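Local coordinates for protein phosphoribosylaminoimidazole carboxylase, ATPase subunit (Thermus thermophilus, PDB 3AW8) that probably catalyses the ATP-dependent carboxylation of 5-aminoimidazole ribonucleotide by bicarbonate to N5-carboxyaminoimidazole ribonucleotide in purine biosynthesis, and binds AMP, at residues A[181-186]-A[193-198]; A[240-245]-A[261-266]; A[24-29]-A[41-46]; A[33-38]-A[326-331]; A[317-322]-A[341-346]. One frame throughout, in Å; residues are numbered along the deposited sequence.

Contact 1: residues A[181-186]-A[193-198]; sequences VSLLAV and VAFYPL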
# COMPACT_ATOMS: atom_id res chain seq x y z
N VAL A 181 -23.39 -12.59 -2.69
CA VAL A 181 -22.81 -11.33 -2.26
C VAL A 181 -22.21 -11.51 -0.88
O VAL A 181 -22.47 -12.50 -0.21
CB VAL A 181 -23.87 -10.18 -2.23
CG1 VAL A 181 -24.44 -9.97 -3.63
CG2 VAL A 181 -24.98 -10.50 -1.23
N SER A 182 -21.37 -10.57 -0.46
CA SER A 182 -20.76 -10.66 0.85
C SER A 182 -20.62 -9.27 1.43
O SER A 182 -20.53 -8.29 0.69
CB SER A 182 -19.38 -11.33 0.77
OG SER A 182 -18.44 -10.46 0.17
N LEU A 183 -20.62 -9.19 2.75
CA LEU A 183 -20.49 -7.91 3.42
C LEU A 183 -19.34 -7.97 4.40
O LEU A 183 -19.37 -8.75 5.35
CB LEU A 183 -21.78 -7.55 4.16
CG LEU A 183 -21.72 -6.22 4.92
CD1 LEU A 183 -22.75 -5.27 4.35
CD2 LEU A 183 -21.97 -6.46 6.40
N LEU A 184 -18.31 -7.17 4.16
CA LEU A 184 -17.18 -7.13 5.08
C LEU A 184 -17.55 -6.10 6.15
O LEU A 184 -17.90 -4.97 5.83
CB LEU A 184 -15.89 -6.72 4.36
CG LEU A 184 -15.30 -7.66 3.31
CD1 LEU A 184 -15.33 -9.07 3.84
CD2 LEU A 184 -16.08 -7.58 2.01
N ALA A 185 -17.48 -6.50 7.41
CA ALA A 185 -17.80 -5.60 8.50
C ALA A 185 -16.65 -5.59 9.49
O ALA A 185 -15.85 -6.52 9.54
CB ALA A 185 -19.09 -6.05 9.20
N VAL A 186 -16.56 -4.53 10.28
CA VAL A 186 -15.49 -4.44 11.25
C VAL A 186 -15.94 -3.78 12.55
O VAL A 186 -16.74 -2.85 12.56
CB VAL A 186 -14.29 -3.67 10.64
CG1 VAL A 186 -14.78 -2.51 9.80
CG2 VAL A 186 -13.36 -3.18 11.74
N VAL A 193 -17.95 0.50 15.10
CA VAL A 193 -18.15 -0.42 13.99
C VAL A 193 -18.11 0.33 12.66
O VAL A 193 -18.11 1.56 12.63
CB VAL A 193 -19.49 -1.18 14.10
CG1 VAL A 193 -19.56 -1.93 15.43
CG2 VAL A 193 -20.65 -0.21 13.96
N ALA A 194 -18.08 -0.44 11.57
CA ALA A 194 -18.03 0.12 10.22
C ALA A 194 -18.42 -0.96 9.23
O ALA A 194 -18.26 -2.15 9.53
CB ALA A 194 -16.63 0.63 9.92
N PHE A 195 -18.93 -0.57 8.07
CA PHE A 195 -19.36 -1.54 7.07
C PHE A 195 -18.94 -1.13 5.66
O PHE A 195 -18.98 0.06 5.32
CB PHE A 195 -20.88 -1.70 7.12
CG PHE A 195 -21.41 -2.01 8.50
CD1 PHE A 195 -21.63 -3.32 8.90
CD2 PHE A 195 -21.60 -0.98 9.42
CE1 PHE A 195 -22.03 -3.61 10.20
CE2 PHE A 195 -22.00 -1.27 10.73
CZ PHE A 195 -22.22 -2.58 11.12
N TYR A 196 -18.52 -2.11 4.86
CA TYR A 196 -18.10 -1.85 3.48
C TYR A 196 -19.29 -2.06 2.58
O TYR A 196 -20.26 -2.72 2.96
CB TYR A 196 -16.99 -2.84 3.05
CG TYR A 196 -15.63 -2.53 3.61
CD1 TYR A 196 -14.77 -1.65 2.95
CD2 TYR A 196 -15.23 -3.05 4.84
CE1 TYR A 196 -13.53 -1.30 3.51
CE2 TYR A 196 -14.00 -2.71 5.40
CZ TYR A 196 -13.16 -1.83 4.74
OH TYR A 196 -12.00 -1.43 5.35
N PRO A 197 -19.25 -1.50 1.37
CA PRO A 197 -20.39 -1.71 0.47
C PRO A 197 -20.53 -3.21 0.25
O PRO A 197 -19.56 -3.95 0.40
CB PRO A 197 -19.95 -0.99 -0.80
CG PRO A 197 -19.08 0.11 -0.28
CD PRO A 197 -18.27 -0.57 0.78
N LEU A 198 -21.73 -3.67 -0.07
CA LEU A 198 -21.92 -5.09 -0.33
C LEU A 198 -21.04 -5.36 -1.53
O LEU A 198 -20.67 -4.43 -2.25
CB LEU A 198 -23.38 -5.40 -0.68
CG LEU A 198 -24.37 -5.62 0.47
CD1 LEU A 198 -25.77 -5.76 -0.09
CD2 LEU A 198 -23.99 -6.87 1.26

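Contact 2: residues A[240-245]-A[261-266]; sequences VGVLAL and PRVHNS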
# COMPACT_ATOMS: atom_id res chain seq x y z
N VAL A 240 -14.00 -8.47 17.39
CA VAL A 240 -13.03 -7.40 17.28
C VAL A 240 -12.21 -7.72 16.05
O VAL A 240 -11.59 -8.78 15.95
CB VAL A 240 -12.09 -7.33 18.49
CG1 VAL A 240 -11.14 -6.16 18.34
CG2 VAL A 240 -12.91 -7.20 19.77
N GLY A 241 -12.24 -6.80 15.09
CA GLY A 241 -11.51 -6.99 13.86
C GLY A 241 -12.47 -7.00 12.68
O GLY A 241 -13.57 -6.44 12.75
N VAL A 242 -12.05 -7.64 11.60
CA VAL A 242 -12.89 -7.71 10.42
C VAL A 242 -13.60 -9.05 10.33
O VAL A 242 -13.00 -10.11 10.53
CB VAL A 242 -12.06 -7.45 9.15
CG1 VAL A 242 -12.86 -7.83 7.90
CG2 VAL A 242 -11.68 -5.98 9.12
N LEU A 243 -14.88 -8.99 10.02
CA LEU A 243 -15.73 -10.16 9.91
C LEU A 243 -16.31 -10.18 8.49
O LEU A 243 -16.75 -9.15 7.99
CB LEU A 243 -16.82 -10.07 10.98
CG LEU A 243 -17.86 -11.15 11.25
CD1 LEU A 243 -19.10 -10.85 10.45
CD2 LEU A 243 -17.30 -12.52 10.93
N ALA A 244 -16.27 -11.34 7.83
CA ALA A 244 -16.79 -11.46 6.48
C ALA A 244 -18.02 -12.37 6.44
O ALA A 244 -17.94 -13.55 6.78
CB ALA A 244 -15.72 -12.00 5.54
N LEU A 245 -19.14 -11.79 6.03
CA LEU A 245 -20.40 -12.51 5.94
C LEU A 245 -20.81 -12.69 4.48
O LEU A 245 -20.93 -11.73 3.73
CB LEU A 245 -21.48 -11.74 6.69
CG LEU A 245 -21.93 -12.24 8.07
CD1 LEU A 245 -20.77 -12.90 8.79
CD2 LEU A 245 -22.50 -11.06 8.86
N PRO A 261 -14.02 -15.45 10.21
CA PRO A 261 -13.55 -14.51 11.23
C PRO A 261 -12.23 -13.87 10.83
O PRO A 261 -11.22 -14.02 11.54
CB PRO A 261 -13.41 -15.39 12.46
CG PRO A 261 -12.91 -16.67 11.87
CD PRO A 261 -13.78 -16.85 10.63
N ARG A 262 -12.23 -13.13 9.72
CA ARG A 262 -11.00 -12.52 9.23
C ARG A 262 -11.19 -11.75 7.93
O ARG A 262 -12.27 -11.77 7.32
CB ARG A 262 -9.98 -13.61 8.97
CG ARG A 262 -10.54 -14.68 8.03
CD ARG A 262 -9.49 -15.66 7.57
NE ARG A 262 -10.05 -16.72 6.73
CZ ARG A 262 -10.54 -16.53 5.49
NH1 ARG A 262 -10.55 -15.33 4.93
NH2 ARG A 262 -11.00 -17.57 4.81
N VAL A 263 -10.12 -11.08 7.50
CA VAL A 263 -10.14 -10.37 6.25
C VAL A 263 -10.49 -11.46 5.26
O VAL A 263 -10.15 -12.63 5.46
CB VAL A 263 -8.78 -9.76 5.93
CG1 VAL A 263 -8.58 -8.52 6.79
CG2 VAL A 263 -7.67 -10.79 6.18
N HIS A 264 -11.17 -11.08 4.18
CA HIS A 264 -11.64 -12.06 3.21
C HIS A 264 -11.23 -11.72 1.79
O HIS A 264 -11.01 -10.55 1.46
CB HIS A 264 -13.16 -12.13 3.33
CG HIS A 264 -13.78 -13.32 2.67
ND1 HIS A 264 -14.37 -13.26 1.43
CD2 HIS A 264 -13.91 -14.60 3.09
CE1 HIS A 264 -14.84 -14.45 1.11
NE2 HIS A 264 -14.58 -15.28 2.10
N ASN A 265 -11.14 -12.76 0.96
CA ASN A 265 -10.76 -12.65 -0.44
C ASN A 265 -11.67 -11.70 -1.21
O ASN A 265 -11.21 -10.96 -2.09
CB ASN A 265 -10.82 -14.04 -1.07
CG ASN A 265 -10.09 -14.12 -2.41
OD1 ASN A 265 -9.86 -15.22 -2.92
ND2 ASN A 265 -9.74 -12.97 -2.99
N SER A 266 -12.95 -11.71 -0.89
CA SER A 266 -13.91 -10.84 -1.56
C SER A 266 -13.72 -9.38 -1.18
O SER A 266 -14.53 -8.53 -1.55
CB SER A 266 -15.34 -11.27 -1.21
OG SER A 266 -15.65 -10.91 0.12

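Contact 3: residues A[24-29]-A[41-46]; sequences SFRFLD and ELVVGE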
# COMPACT_ATOMS: atom_id res chain seq x y z
N SER A 24 4.86 -3.99 13.76
CA SER A 24 5.78 -5.10 13.54
C SER A 24 4.97 -6.38 13.50
O SER A 24 3.89 -6.47 14.09
CB SER A 24 6.80 -5.19 14.67
OG SER A 24 7.57 -4.01 14.69
N PHE A 25 5.50 -7.40 12.84
CA PHE A 25 4.76 -8.64 12.71
C PHE A 25 5.62 -9.87 12.87
O PHE A 25 6.83 -9.82 12.66
CB PHE A 25 4.08 -8.68 11.33
CG PHE A 25 3.11 -7.57 11.11
CD1 PHE A 25 1.78 -7.73 11.45
CD2 PHE A 25 3.55 -6.34 10.64
CE1 PHE A 25 0.88 -6.66 11.33
CE2 PHE A 25 2.66 -5.27 10.51
CZ PHE A 25 1.32 -5.43 10.86
N ARG A 26 4.97 -10.95 13.27
CA ARG A 26 5.60 -12.25 13.41
C ARG A 26 4.54 -13.26 12.99
O ARG A 26 3.41 -13.22 13.47
CB ARG A 26 6.03 -12.52 14.85
CG ARG A 26 6.69 -13.89 15.01
CD ARG A 26 7.09 -14.14 16.44
NE ARG A 26 8.13 -13.23 16.90
CZ ARG A 26 8.35 -12.93 18.17
NH1 ARG A 26 7.59 -13.46 19.12
NH2 ARG A 26 9.32 -12.09 18.50
N PHE A 27 4.89 -14.15 12.07
CA PHE A 27 3.93 -15.14 11.61
C PHE A 27 4.31 -16.52 12.10
O PHE A 27 5.46 -16.78 12.44
CB PHE A 27 3.84 -15.17 10.07
CG PHE A 27 3.54 -13.84 9.46
CD1 PHE A 27 4.57 -12.96 9.12
CD2 PHE A 27 2.22 -13.43 9.29
CE1 PHE A 27 4.28 -11.69 8.62
CE2 PHE A 27 1.93 -12.16 8.79
CZ PHE A 27 2.97 -11.28 8.46
N LEU A 28 3.32 -17.41 12.14
CA LEU A 28 3.54 -18.80 12.52
C LEU A 28 2.89 -19.58 11.39
O LEU A 28 1.77 -19.29 10.99
CB LEU A 28 2.84 -19.16 13.85
CG LEU A 28 3.40 -20.38 14.60
CD1 LEU A 28 2.36 -20.87 15.61
CD2 LEU A 28 3.74 -21.51 13.66
N ASP A 29 3.61 -20.55 10.84
CA ASP A 29 3.09 -21.37 9.76
C ASP A 29 3.98 -22.58 9.66
O ASP A 29 5.19 -22.49 9.84
CB ASP A 29 3.09 -20.60 8.43
CG ASP A 29 2.20 -21.26 7.38
OD1 ASP A 29 2.59 -22.32 6.83
OD2 ASP A 29 1.09 -20.73 7.12
N GLU A 41 8.79 -11.56 10.09
CA GLU A 41 9.43 -12.64 10.83
C GLU A 41 8.49 -13.84 10.80
O GLU A 41 7.34 -13.76 11.23
CB GLU A 41 9.70 -12.21 12.28
CG GLU A 41 10.47 -13.22 13.12
CD GLU A 41 10.65 -12.78 14.59
OE1 GLU A 41 11.17 -13.59 15.39
OE2 GLU A 41 10.28 -11.63 14.94
N LEU A 42 8.97 -14.96 10.27
CA LEU A 42 8.17 -16.15 10.16
C LEU A 42 8.74 -17.28 10.99
O LEU A 42 9.91 -17.64 10.85
CB LEU A 42 8.08 -16.57 8.68
CG LEU A 42 7.34 -17.83 8.19
CD1 LEU A 42 8.35 -18.93 7.96
CD2 LEU A 42 6.25 -18.26 9.17
N VAL A 43 7.91 -17.83 11.88
CA VAL A 43 8.32 -18.93 12.72
C VAL A 43 7.71 -20.17 12.10
O VAL A 43 6.49 -20.27 11.97
CB VAL A 43 7.79 -18.76 14.17
CG1 VAL A 43 8.07 -20.01 14.99
CG2 VAL A 43 8.44 -17.55 14.81
N VAL A 44 8.56 -21.11 11.69
CA VAL A 44 8.06 -22.35 11.09
C VAL A 44 7.72 -23.35 12.19
O VAL A 44 8.54 -23.62 13.06
CB VAL A 44 9.10 -22.98 10.13
CG1 VAL A 44 8.50 -24.19 9.44
CG2 VAL A 44 9.56 -21.96 9.10
N GLY A 45 6.50 -23.88 12.15
CA GLY A 45 6.09 -24.85 13.15
C GLY A 45 4.62 -25.20 13.04
O GLY A 45 3.83 -24.39 12.54
N GLU A 46 4.24 -26.39 13.49
CA GLU A 46 2.85 -26.82 13.46
C GLU A 46 2.08 -26.02 14.51
O GLU A 46 2.65 -25.65 15.53
CB GLU A 46 2.73 -28.31 13.77
CG GLU A 46 3.55 -29.22 12.86
CD GLU A 46 3.00 -29.28 11.44
OE1 GLU A 46 3.65 -29.91 10.58
OE2 GLU A 46 1.92 -28.69 11.19

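Contact 4: residues A[33-38]-A[326-331]; sequences EACAGQ and YGKAVR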
# COMPACT_ATOMS: atom_id res chain seq x y z
N GLU A 33 7.97 -21.99 3.35
CA GLU A 33 7.73 -21.17 2.17
C GLU A 33 6.56 -20.19 2.29
O GLU A 33 6.22 -19.53 1.30
CB GLU A 33 7.49 -22.07 0.95
CG GLU A 33 8.71 -22.33 0.07
CD GLU A 33 9.89 -22.90 0.84
OE1 GLU A 33 10.66 -22.11 1.45
OE2 GLU A 33 10.06 -24.15 0.83
N ALA A 34 5.93 -20.09 3.46
CA ALA A 34 4.80 -19.17 3.63
C ALA A 34 5.17 -17.82 3.04
O ALA A 34 6.19 -17.22 3.40
CB ALA A 34 4.43 -19.03 5.11
N CYS A 35 4.34 -17.32 2.12
CA CYS A 35 4.63 -16.06 1.47
C CYS A 35 4.69 -14.87 2.42
O CYS A 35 5.26 -13.83 2.07
CB CYS A 35 3.63 -15.79 0.33
SG CYS A 35 1.91 -15.54 0.80
N ALA A 36 4.13 -15.00 3.62
CA ALA A 36 4.20 -13.89 4.56
C ALA A 36 5.65 -13.75 5.03
O ALA A 36 6.11 -12.65 5.38
CB ALA A 36 3.28 -14.11 5.74
N GLY A 37 6.37 -14.87 5.03
CA GLY A 37 7.76 -14.85 5.46
C GLY A 37 8.62 -13.90 4.65
O GLY A 37 9.64 -13.40 5.12
N GLN A 38 8.21 -13.65 3.41
CA GLN A 38 8.97 -12.77 2.54
C GLN A 38 8.73 -11.34 2.96
O GLN A 38 9.29 -10.40 2.40
CB GLN A 38 8.51 -12.93 1.09
CG GLN A 38 8.74 -14.31 0.49
CD GLN A 38 7.83 -14.59 -0.70
OE1 GLN A 38 7.43 -13.67 -1.42
NE2 GLN A 38 7.50 -15.86 -0.91
N TYR A 326 1.34 -12.71 -4.93
CA TYR A 326 1.62 -13.12 -3.55
C TYR A 326 3.00 -13.69 -3.25
O TYR A 326 3.35 -13.84 -2.08
CB TYR A 326 0.54 -14.09 -3.06
CG TYR A 326 -0.86 -13.56 -3.24
CD1 TYR A 326 -1.13 -12.19 -3.17
CD2 TYR A 326 -1.93 -14.43 -3.45
CE1 TYR A 326 -2.41 -11.70 -3.32
CE2 TYR A 326 -3.22 -13.95 -3.59
CZ TYR A 326 -3.45 -12.59 -3.53
OH TYR A 326 -4.74 -12.11 -3.65
N GLY A 327 3.77 -14.00 -4.29
CA GLY A 327 5.09 -14.56 -4.07
C GLY A 327 5.08 -16.06 -3.83
O GLY A 327 6.10 -16.65 -3.50
N LYS A 328 3.92 -16.68 -4.00
CA LYS A 328 3.78 -18.13 -3.81
C LYS A 328 4.13 -18.83 -5.12
O LYS A 328 4.01 -18.24 -6.19
CB LYS A 328 2.34 -18.46 -3.40
CG LYS A 328 1.88 -17.72 -2.13
CD LYS A 328 0.36 -17.72 -1.91
CE LYS A 328 -0.19 -19.09 -1.58
NZ LYS A 328 -1.67 -19.08 -1.40
N ALA A 329 4.58 -20.08 -5.03
CA ALA A 329 4.93 -20.85 -6.22
C ALA A 329 3.63 -21.26 -6.89
O ALA A 329 2.71 -21.72 -6.23
CB ALA A 329 5.72 -22.08 -5.83
N VAL A 330 3.57 -21.09 -8.21
CA VAL A 330 2.37 -21.44 -8.95
C VAL A 330 2.13 -22.95 -8.97
O VAL A 330 3.05 -23.74 -9.16
CB VAL A 330 2.45 -20.94 -10.41
CG1 VAL A 330 1.20 -21.34 -11.17
CG2 VAL A 330 2.63 -19.43 -10.43
N ARG A 331 0.87 -23.33 -8.77
CA ARG A 331 0.45 -24.72 -8.77
C ARG A 331 -1.04 -24.73 -9.04
O ARG A 331 -1.74 -23.76 -8.75
CB ARG A 331 0.75 -25.40 -7.43
CG ARG A 331 2.23 -25.41 -7.08
CD ARG A 331 2.57 -26.35 -5.93
NE ARG A 331 3.99 -26.28 -5.57
CZ ARG A 331 5.00 -26.44 -6.43
NH1 ARG A 331 4.76 -26.68 -7.71
NH2 ARG A 331 6.26 -26.35 -6.01

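Contact 5: residues A[317-322]-A[341-346]; sequences KVEGAH and LRRDGL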
# COMPACT_ATOMS: atom_id res chain seq x y z
N LYS A 317 -0.39 -2.91 -18.64
CA LYS A 317 -0.72 -2.02 -19.75
C LYS A 317 -2.13 -1.48 -19.58
O LYS A 317 -2.48 -0.47 -20.18
CB LYS A 317 -0.63 -2.75 -21.10
CG LYS A 317 0.79 -3.06 -21.56
CD LYS A 317 0.80 -3.75 -22.91
CE LYS A 317 2.17 -4.38 -23.22
NZ LYS A 317 3.29 -3.39 -23.20
N VAL A 318 -2.93 -2.16 -18.77
CA VAL A 318 -4.30 -1.74 -18.50
C VAL A 318 -4.26 -0.73 -17.37
O VAL A 318 -3.71 -1.01 -16.30
CB VAL A 318 -5.18 -2.92 -18.05
CG1 VAL A 318 -6.62 -2.47 -17.91
CG2 VAL A 318 -5.06 -4.07 -19.03
N GLU A 319 -4.82 0.46 -17.57
CA GLU A 319 -4.79 1.45 -16.52
C GLU A 319 -5.90 1.19 -15.54
O GLU A 319 -6.96 0.66 -15.90
CB GLU A 319 -4.88 2.87 -17.08
CG GLU A 319 -6.02 3.12 -18.05
CD GLU A 319 -6.09 4.58 -18.48
OE1 GLU A 319 -5.04 5.13 -18.88
OE2 GLU A 319 -7.19 5.17 -18.41
N GLY A 320 -5.66 1.57 -14.29
CA GLY A 320 -6.64 1.35 -13.24
C GLY A 320 -6.48 -0.07 -12.75
O GLY A 320 -7.17 -0.51 -11.83
N ALA A 321 -5.56 -0.80 -13.37
CA ALA A 321 -5.29 -2.18 -13.01
C ALA A 321 -4.18 -2.22 -11.96
O ALA A 321 -3.09 -1.68 -12.19
CB ALA A 321 -4.89 -2.98 -14.25
N HIS A 322 -4.45 -2.84 -10.82
CA HIS A 322 -3.44 -2.96 -9.76
C HIS A 322 -3.11 -4.42 -9.52
O HIS A 322 -3.92 -5.19 -9.01
CB HIS A 322 -3.93 -2.31 -8.47
CG HIS A 322 -4.20 -0.84 -8.60
ND1 HIS A 322 -5.42 -0.34 -8.99
CD2 HIS A 322 -3.39 0.23 -8.41
CE1 HIS A 322 -5.36 0.98 -9.02
NE2 HIS A 322 -4.14 1.35 -8.68
N LEU A 341 -9.07 -3.77 -10.45
CA LEU A 341 -9.30 -2.76 -11.46
C LEU A 341 -10.21 -1.72 -10.84
O LEU A 341 -11.34 -2.02 -10.47
CB LEU A 341 -9.97 -3.38 -12.69
CG LEU A 341 -10.32 -2.49 -13.88
CD1 LEU A 341 -9.07 -1.83 -14.44
CD2 LEU A 341 -10.98 -3.36 -14.95
N ARG A 342 -9.71 -0.51 -10.70
CA ARG A 342 -10.50 0.56 -10.11
C ARG A 342 -10.68 1.71 -11.09
O ARG A 342 -9.75 2.46 -11.37
CB ARG A 342 -9.81 1.08 -8.84
CG ARG A 342 -10.70 1.92 -7.96
CD ARG A 342 -9.87 2.83 -7.10
NE ARG A 342 -9.18 3.82 -7.92
CZ ARG A 342 -9.80 4.77 -8.62
NH1 ARG A 342 -11.12 4.87 -8.58
NH2 ARG A 342 -9.10 5.63 -9.35
N ARG A 343 -11.89 1.82 -11.64
CA ARG A 343 -12.21 2.89 -12.58
C ARG A 343 -13.26 3.77 -11.90
O ARG A 343 -13.73 3.44 -10.81
CB ARG A 343 -12.76 2.31 -13.89
CG ARG A 343 -11.83 1.34 -14.60
CD ARG A 343 -10.40 1.85 -14.67
NE ARG A 343 -10.36 3.26 -15.07
CZ ARG A 343 -9.30 4.05 -14.93
NH1 ARG A 343 -8.18 3.59 -14.40
NH2 ARG A 343 -9.38 5.32 -15.32
N ASP A 344 -13.63 4.88 -12.54
CA ASP A 344 -14.63 5.75 -11.93
C ASP A 344 -15.97 5.78 -12.67
O ASP A 344 -16.80 6.65 -12.43
CB ASP A 344 -14.09 7.18 -11.80
CG ASP A 344 -12.84 7.24 -10.93
OD1 ASP A 344 -11.77 6.80 -11.40
OD2 ASP A 344 -12.94 7.71 -9.78
N GLY A 345 -16.16 4.82 -13.57
CA GLY A 345 -17.39 4.73 -14.33
C GLY A 345 -17.61 3.29 -14.75
O GLY A 345 -16.68 2.66 -15.26
N LEU A 346 -18.82 2.78 -14.56
CA LEU A 346 -19.12 1.39 -14.91
C LEU A 346 -18.69 1.02 -16.32
O LEU A 346 -18.26 -0.11 -16.57
CB LEU A 346 -20.61 1.11 -14.72
CG LEU A 346 -21.01 -0.37 -14.70
CD1 LEU A 346 -22.36 -0.54 -14.01
CD2 LEU A 346 -21.04 -0.93 -16.11

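Contact 1: residues A[181-186]-A[193-198]
Leu184 and Val186 meet Tyr196 and Ala194 where the two arms of a beta hairpin, strands 179-187 and 193-204, run antiparallel in the large antiparallel sheet that runs from the ATP-grasp domain into the C-terminal domain. Val186 and Ala194 make a hydrogen-bonded pair: Val186 N gives a bond of 3.0 Å to Ala194 O, and Ala194 N returns one of 2.9 Å to Val186 O, the second more bent at its hydrogen (134°). On the same face Val186 CG1 rests 3.6 Å from Ala194 CB. One step along, the non-hydrogen-bonded pair Ala185 and Phe195 turns to the other face, where Ala185 CB comes obliquely to Phe195 CD1 at 3.7 Å. Leu183 CD2 reaches that same CD1 at the ring edge, 4.0 Å away. With CG opposite the backbone N (chi1 179°), Leu183 leans toward 193-198, and its other methyl, CD1, packs on Leu198 CD2 at 3.7 Å. Helix 220-237 lies against this face, with Ala226 and Ala230 on Leu183 and Met234 on Ala185. Strand 241-250 flanks 181-186 in the sheet, and Ser182 OG bonds Ser266 OG. The far end of Tyr196 is held through OH by Thr276 O. Its near end is fixed by Leu184 O, which takes the 3.1 Å bond from Tyr196 N nearly along the C=O axis and lies in the ring plane, 3.4 Å from Tyr196 CD2.

Contact 2: residues A[240-245]-A[261-266]
Ala244 CB sits against His264, 3.4 Å from its CB, and lies obliquely to the ring, 3.7 Å from His264 CG. This is the tight end, and Leu184 of the neighbouring strand packs on both residues. Toward Pro261 the fit is looser: Val242 CB and Val263 CG1 are 4.3 Å apart, and Leu243 CD2 only brushes Pro261 CA. Val242 O and Arg262 N come near, but at an angle too poor for a bond, and Tyr239 OH bonds that oxygen. Here the chain has just left strand 253-260, neighbour of 241-250 and outermost within this chain in the large antiparallel sheet of the ATP-grasp and C-terminal domains; the side chain of His264 is about 8 Å from the bound AMP. Ser266 holds the ring through ND1: its N donates at 3.1 Å from well out of the ring plane (37°), and its OG bonds the same atom at 3.0 Å. Were His264 an alanine, the CB contact would remain, but Ser266 N would probably lose its acceptor and a gap would open beside Ala244. Partly exposed, Arg262 leads away, its NH2 in a salt bridge with Glu68 and its NH1 donating to Val263 O at 2.8 Å.

Contact 3: residues A[24-29]-A[41-46]
Arg26 and Glu41 lie side by side, pointing the same way from neighbouring parallel strands. Glu41 is fully extended, whereas Arg26 bends at chi3 (-66°), which brings its NE round to the carboxylate. Glu41 OE2 lies at the guanidinium edge, in its plane, 3.3 Å from Arg26 NE; the bond is straight but weak, and the carboxylate is turned 74° from the guanidinium. On the same face Val43 CG2 lies 4.0 Å from Arg26 CD, the two side chains crossing obliquely. On the opposite face Leu42 CD2 is the shared touching atom, 4.0 Å from Phe27 CB and equally far from Asp29 CB. Main-chain bonds keep the side chains in step: Val43 N to Phe27 O is 2.7 Å, Asp29 N to Val43 O 3.1 Å, and Gly45 N reaches Asp29 O from above the carbonyl plane. Strand 41-44 is outermost, with 25-29 next to it, in the four-stranded parallel sheet of the Rossmann-like preATP-grasp domain. Asp29 OD2 accepts from Gly7 N of the glycine-rich turn after the first strand, and OD1 from Ser31 N just downstream. Arg26 has firmer partners too, Phe56 O for NH1 and the Glu58 carboxylate for NH2. With two acids beside it the buried guanidinium is likely to stay charged, and Glu41, more exposed and weakly bonded, probably adds mainly electrostatic attraction.

Contact 4: residues A[33-38]-A[326-331]
Gln38 NE2 donates to Gly327 O at 3.0 Å, a straight bond (167° at the hydrogen) that bridges two parts of the chain nearly 300 residues apart. The oxygen lies close to the amide plane of Gln38, yet the donor stands above the carbonyl plane of Gly327, about 49° out of it. The orientation of the amide agrees with its other end: Gln38 OE1 accepts from Arg12 NH1, and this same nitrogen also bonds Cys35 O. Gly327 has a positive phi, and a side chain on it would run into Gln38 OE1. Beside this bond comes an apolar patch. Cys35 puts SG between its backbone N and carbonyl carbon (chi1 66°), which lays the sulfur alongside the lysine stem, 3.7 Å from Lys328 CG and 3.8 Å from Lys328 CD. Cys35 CB touches the same CG at 3.6 Å and also meets the carbonyl of Tyr326, whose CB lies farther off from the sulfur, at 4.3 Å. Lys328, bent at chi3, carries its ammonium away from the cysteine to Gln9 OE1 and Lys335 O, two acceptors likely to steady its charge. Two backbone bonds, from Gly37 N to Ala34 O and from Gln38 N to Cys35 O, curl 33-38 into a compact turn. Tyr326 in turn packs on Gln9 and Met13 of helix 9-18. The arrangement is a seam between domains: the loop after the second strand of the Rossmann-like preATP-grasp domain, beside what looks like its glycine-rich, Rossmann-type strand-turn-helix, meets the hairpin loop of the C-terminal domain.

Contact 5: residues A[317-322]-A[341-346]
Ala321 and Leu341 face each other as an antiparallel non-hydrogen-bonded pair, and next to them Arg342 N bonds Gly320 O at 2.8 Å, at the open end of the beta hairpin 321-325/335-343. A type II turn, Val318 to Ala321, leads into the first arm, with Gly320 at its positive-phi position. Leu341 CD1 packs against this turn, 4.3 Å from Val318 CG1 and as far from Ala321 CB. Arg343 folds back over the turn, bent at chi2 (-46°) and chi3 (-45°), which brings the edge of its guanidinium against Gly320 CA. Glu319 OE2 sits over one face of that guanidinium, 3.8 Å from Arg343 NH2; the salt bridge is long and one of charge alone, since the oxygen lies well out of the guanidinium plane and no N-H points at it. Replacing Arg343 by an alanine would probably leave Glu319 without its opposite charge and uncover Gly320. Arg342 and His322 reach the dimer interface: Glu275 of the second subunit takes Arg342 NH2 in a salt bridge and, through its O, a bond from His322 NE2. Arg342 NH1 bonds Arg297 O of its own chain and reaches Asp344 OD1 in a weak salt bridge of 3.5 Å.

Overall arrangement
From the N terminus, contact 3 comes first, pairing two parallel strands of the preATP-grasp domain and closing a short loop. Residues 33-38 lie within that loop, so contact 4 crosses contact 3, and the two touch through Phe27 and Ala36. Contact 4 closes by far the longest loop, tying this domain to the C-terminal one. Nested inside it are contacts 1 and 2, in series and touching: the first closes a hairpin, and the second joins the adjacent strand 241-250 to a loop near the AMP. Contact 5 crosses contact 4, since 326-331 lies between its arms; it belongs to the same large sheet as contacts 1 and 2, its centre about 22 Å from that of contact 1.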